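ICP27 (Human herpesvirus 1, PDB 5BQK) regulates viral gene expression, inhibiting cellular splicing and mediating nuclear export of viral intronless mRNAs, here as its zinc-binding C-terminal domain. Local coordinates at residues A144-L149 against F187-L192. Numbering follows the deposited sequence.
Sequences AVLDNL and FVFVIL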
ATOM      1  N   ALA A 144      -9.466  -0.291  -2.336  1.00 25.24           N
ATOM      2  CA  ALA A 144      -8.118  -0.224  -2.929  1.00 25.65           C
ATOM      3  C   ALA A 144      -7.474   1.138  -2.640  1.00 25.43           C
ATOM      4  O   ALA A 144      -6.326   1.198  -2.209  1.00 24.96           O
ATOM      5  CB  ALA A 144      -8.211  -0.424  -4.483  1.00 25.38           C
ATOM      6  N   VAL A 145      -8.221   2.221  -2.905  1.00 27.85           N
ATOM      7  CA  VAL A 145      -7.740   3.582  -2.631  1.00 27.33           C
ATOM      8  C   VAL A 145      -7.479   3.647  -1.110  1.00 25.22           C
ATOM      9  O   VAL A 145      -6.480   4.132  -0.659  1.00 24.91           O
ATOM     10  CB  VAL A 145      -8.712   4.730  -2.903  1.00 30.52           C
ATOM     11  CG1 VAL A 145      -7.870   6.096  -2.899  1.00 31.33           C
ATOM     12  CG2 VAL A 145      -9.525   4.590  -4.107  1.00 28.97           C
ATOM     13  N   LEU A 146      -8.415   3.134  -0.334  1.00 25.46           N
ATOM     14  CA  LEU A 146      -8.317   3.162   1.128  1.00 24.66           C
ATOM     15  C   LEU A 146      -7.019   2.552   1.606  1.00 25.24           C
ATOM     16  O   LEU A 146      -6.257   3.182   2.347  1.00 26.47           O
ATOM     17  CB  LEU A 146      -9.519   2.501   1.765  1.00 24.16           C
ATOM     18  CG  LEU A 146      -9.346   2.023   3.196  1.00 20.14           C
ATOM     19  CD1 LEU A 146      -9.228   3.269   4.139  1.00 23.70           C
ATOM     20  CD2 LEU A 146     -10.580   1.217   3.572  1.00 26.18           C
ATOM     21  N   ASP A 147      -6.754   1.319   1.208  1.00 26.50           N
ATOM     22  CA  ASP A 147      -5.552   0.628   1.642  1.00 26.30           C
ATOM     23  C   ASP A 147      -4.316   1.293   1.063  1.00 24.73           C
ATOM     24  O   ASP A 147      -3.264   1.299   1.660  1.00 26.01           O
ATOM     25  CB  ASP A 147      -5.599  -0.821   1.092  1.00 27.86           C
ATOM     26  CG  ASP A 147      -6.488  -1.775   1.921  1.00 31.48           C
ATOM     27  OD1 ASP A 147      -6.847  -1.413   3.058  1.00 32.00           O
ATOM     28  OD2 ASP A 147      -6.796  -2.927   1.431  1.00 33.75           O
ATOM     29  N   ASN A 148      -4.382   1.778  -0.162  1.00 23.40           N
ATOM     30  CA  ASN A 148      -3.203   2.459  -0.694  1.00 23.12           C
ATOM     31  C   ASN A 148      -2.833   3.676   0.210  1.00 23.38           C
ATOM     32  O   ASN A 148      -1.668   3.908   0.628  1.00 22.53           O
ATOM     33  CB  ASN A 148      -3.425   2.914  -2.179  1.00 24.56           C
ATOM     34  CG  ASN A 148      -2.059   3.066  -2.935  1.00 28.17           C
ATOM     35  OD1 ASN A 148      -1.089   2.663  -2.389  1.00 36.95           O
ATOM     36  ND2 ASN A 148      -2.011   3.624  -4.151  1.00 26.88           N
ATOM     37  N   LEU A 149      -3.833   4.433   0.550  1.00 22.83           N
ATOM     38  CA  LEU A 149      -3.542   5.729   1.271  1.00 23.52           C
ATOM     39  C   LEU A 149      -3.096   5.413   2.719  1.00 24.12           C
ATOM     40  O   LEU A 149      -2.143   6.036   3.269  1.00 25.28           O
ATOM     41  CB  LEU A 149      -4.763   6.645   1.164  1.00 21.70           C
ATOM     42  CG  LEU A 149      -5.048   7.391  -0.151  1.00 22.25           C
ATOM     43  CD1 LEU A 149      -6.394   8.204  -0.117  1.00 21.32           C
ATOM     44  CD2 LEU A 149      -3.960   8.300  -0.455  1.00 23.05           C
ATOM     45  N   PHE A 187     -11.856  12.456   7.663  1.00 26.74           N
ATOM     46  CA  PHE A 187     -12.930  12.380   6.657  1.00 25.94           C
ATOM     47  C   PHE A 187     -12.585  11.324   5.586  1.00 25.48           C
ATOM     48  O   PHE A 187     -13.353  10.449   5.308  1.00 25.35           O
ATOM     49  CB  PHE A 187     -13.145  13.742   5.977  1.00 25.03           C
ATOM     50  CG  PHE A 187     -14.142  13.690   4.782  1.00 24.09           C
ATOM     51  CD1 PHE A 187     -15.526  13.667   5.009  1.00 24.92           C
ATOM     52  CD2 PHE A 187     -13.690  13.617   3.470  1.00 23.82           C
ATOM     53  CE1 PHE A 187     -16.453  13.609   3.941  1.00 25.84           C
ATOM     54  CE2 PHE A 187     -14.608  13.545   2.376  1.00 27.13           C
ATOM     55  CZ  PHE A 187     -16.012  13.560   2.633  1.00 27.09           C
ATOM     56  N   VAL A 188     -11.391  11.410   4.993  1.00 26.68           N
ATOM     57  CA  VAL A 188     -11.085  10.537   3.845  1.00 24.26           C
ATOM     58  C   VAL A 188     -11.076   9.095   4.326  1.00 24.67           C
ATOM     59  O   VAL A 188     -11.660   8.228   3.698  1.00 24.27           O
ATOM     60  CB  VAL A 188      -9.717  10.906   3.206  1.00 25.68           C
ATOM     61  CG1 VAL A 188      -9.372   9.881   2.091  1.00 22.31           C
ATOM     62  CG2 VAL A 188      -9.803  12.318   2.610  1.00 23.91           C
ATOM     63  N   PHE A 189     -10.463   8.859   5.480  1.00 24.44           N
ATOM     64  CA  PHE A 189     -10.347   7.483   5.987  1.00 27.02           C
ATOM     65  C   PHE A 189     -11.626   6.917   6.516  1.00 26.75           C
ATOM     66  O   PHE A 189     -11.994   5.773   6.147  1.00 25.91           O
ATOM     67  CB  PHE A 189      -9.204   7.335   6.924  1.00 25.50           C
ATOM     68  CG  PHE A 189      -7.887   7.328   6.182  1.00 30.82           C
ATOM     69  CD1 PHE A 189      -7.386   6.150   5.610  1.00 28.70           C
ATOM     70  CD2 PHE A 189      -7.151   8.506   6.058  1.00 27.39           C
ATOM     71  CE1 PHE A 189      -6.138   6.170   4.892  1.00 28.86           C
ATOM     72  CE2 PHE A 189      -5.878   8.540   5.360  1.00 27.98           C
ATOM     73  CZ  PHE A 189      -5.373   7.382   4.773  1.00 25.24           C
ATOM     74  N   VAL A 190     -12.354   7.705   7.301  1.00 26.44           N
ATOM     75  CA  VAL A 190     -13.667   7.169   7.770  1.00 27.42           C
ATOM     76  C   VAL A 190     -14.659   6.936   6.646  1.00 27.77           C
ATOM     77  O   VAL A 190     -15.334   5.923   6.596  1.00 28.82           O
ATOM     78  CB  VAL A 190     -14.305   8.071   8.834  1.00 27.15           C
ATOM     79  CG1 VAL A 190     -15.777   7.617   9.101  1.00 25.22           C
ATOM     80  CG2 VAL A 190     -13.400   7.969  10.150  1.00 23.11           C
ATOM     81  N   ILE A 191     -14.790   7.888   5.721  1.00 28.28           N
ATOM     82  CA  ILE A 191     -15.776   7.698   4.679  1.00 26.25           C
ATOM     83  C   ILE A 191     -15.392   6.503   3.748  1.00 27.04           C
ATOM     84  O   ILE A 191     -16.256   5.731   3.352  1.00 27.76           O
ATOM     85  CB  ILE A 191     -15.944   8.968   3.854  1.00 27.53           C
ATOM     86  CG1 ILE A 191     -16.569  10.107   4.685  1.00 28.04           C
ATOM     87  CG2 ILE A 191     -16.748   8.736   2.561  1.00 25.32           C
ATOM     88  CD1 ILE A 191     -18.023   9.776   5.241  1.00 26.71           C
ATOM     89  N   LEU A 192     -14.107   6.384   3.386  1.00 25.62           N
ATOM     90  CA  LEU A 192     -13.703   5.333   2.494  1.00 24.87           C
ATOM     91  C   LEU A 192     -13.820   3.990   3.191  1.00 24.90           C
ATOM     92  O   LEU A 192     -14.175   3.018   2.518  1.00 24.73           O
ATOM     93  CB  LEU A 192     -12.227   5.511   1.984  1.00 25.20           C
ATOM     94  CG  LEU A 192     -11.970   6.565   0.896  1.00 26.83           C
ATOM     95  CD1 LEU A 192     -10.445   6.627   0.630  1.00 25.04           C
ATOM     96  CD2 LEU A 192     -12.797   6.325  -0.384  1.00 27.09           C
TER
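Leu146 and Leu192 have the nearest CA atoms across helical segments 144-149 and 187-192, 6.0 Å apart. The segment axes approach to 9.9 Å. They run roughly antiparallel, with 141° between their directions, so the helices cross at a clear slant. The side chains that meet are all apolar, and 305 Å² is buried in all. Leu192 points toward the other helix and lies against Leu146, CB to CB at 4.1 Å. Its CD1 reaches on to the backbone of Leu146 and to CB of Val145. With chi1 at 159°, CG of Leu146 lies anti to the backbone N, which carries CD1 to Phe189 and CD2 toward the carbonyl oxygen of Leu192. Leu146 CD1 meets CD1 of Phe189 at 3.7 Å, approaching the ring obliquely. Phe189 starts off to one side of the contact, but its ring swings across to helix 142-163. There the ring edge abuts Leu149: Phe189 CZ is 3.6 Å from Leu149 C, which lies near the ring plane, and 3.7 Å from Leu149 CB. The CD1 methyl of Leu149 touches CG1 of Val188 at 4.1 Å, the two side chains crossing at about a right angle, and also reaches CD1 of Leu192. The contact is largely buried in an all-helical domain, with Leu146 partly exposed, and lies away from the zinc site. Phe189 also packs on Ala150, Leu153 and Leu157 further along helix 142-163. Val145 leans on Leu103 of helix 89-105 and Thr118 of helix 108-127, and Leu149 on Ala111 of the latter helix.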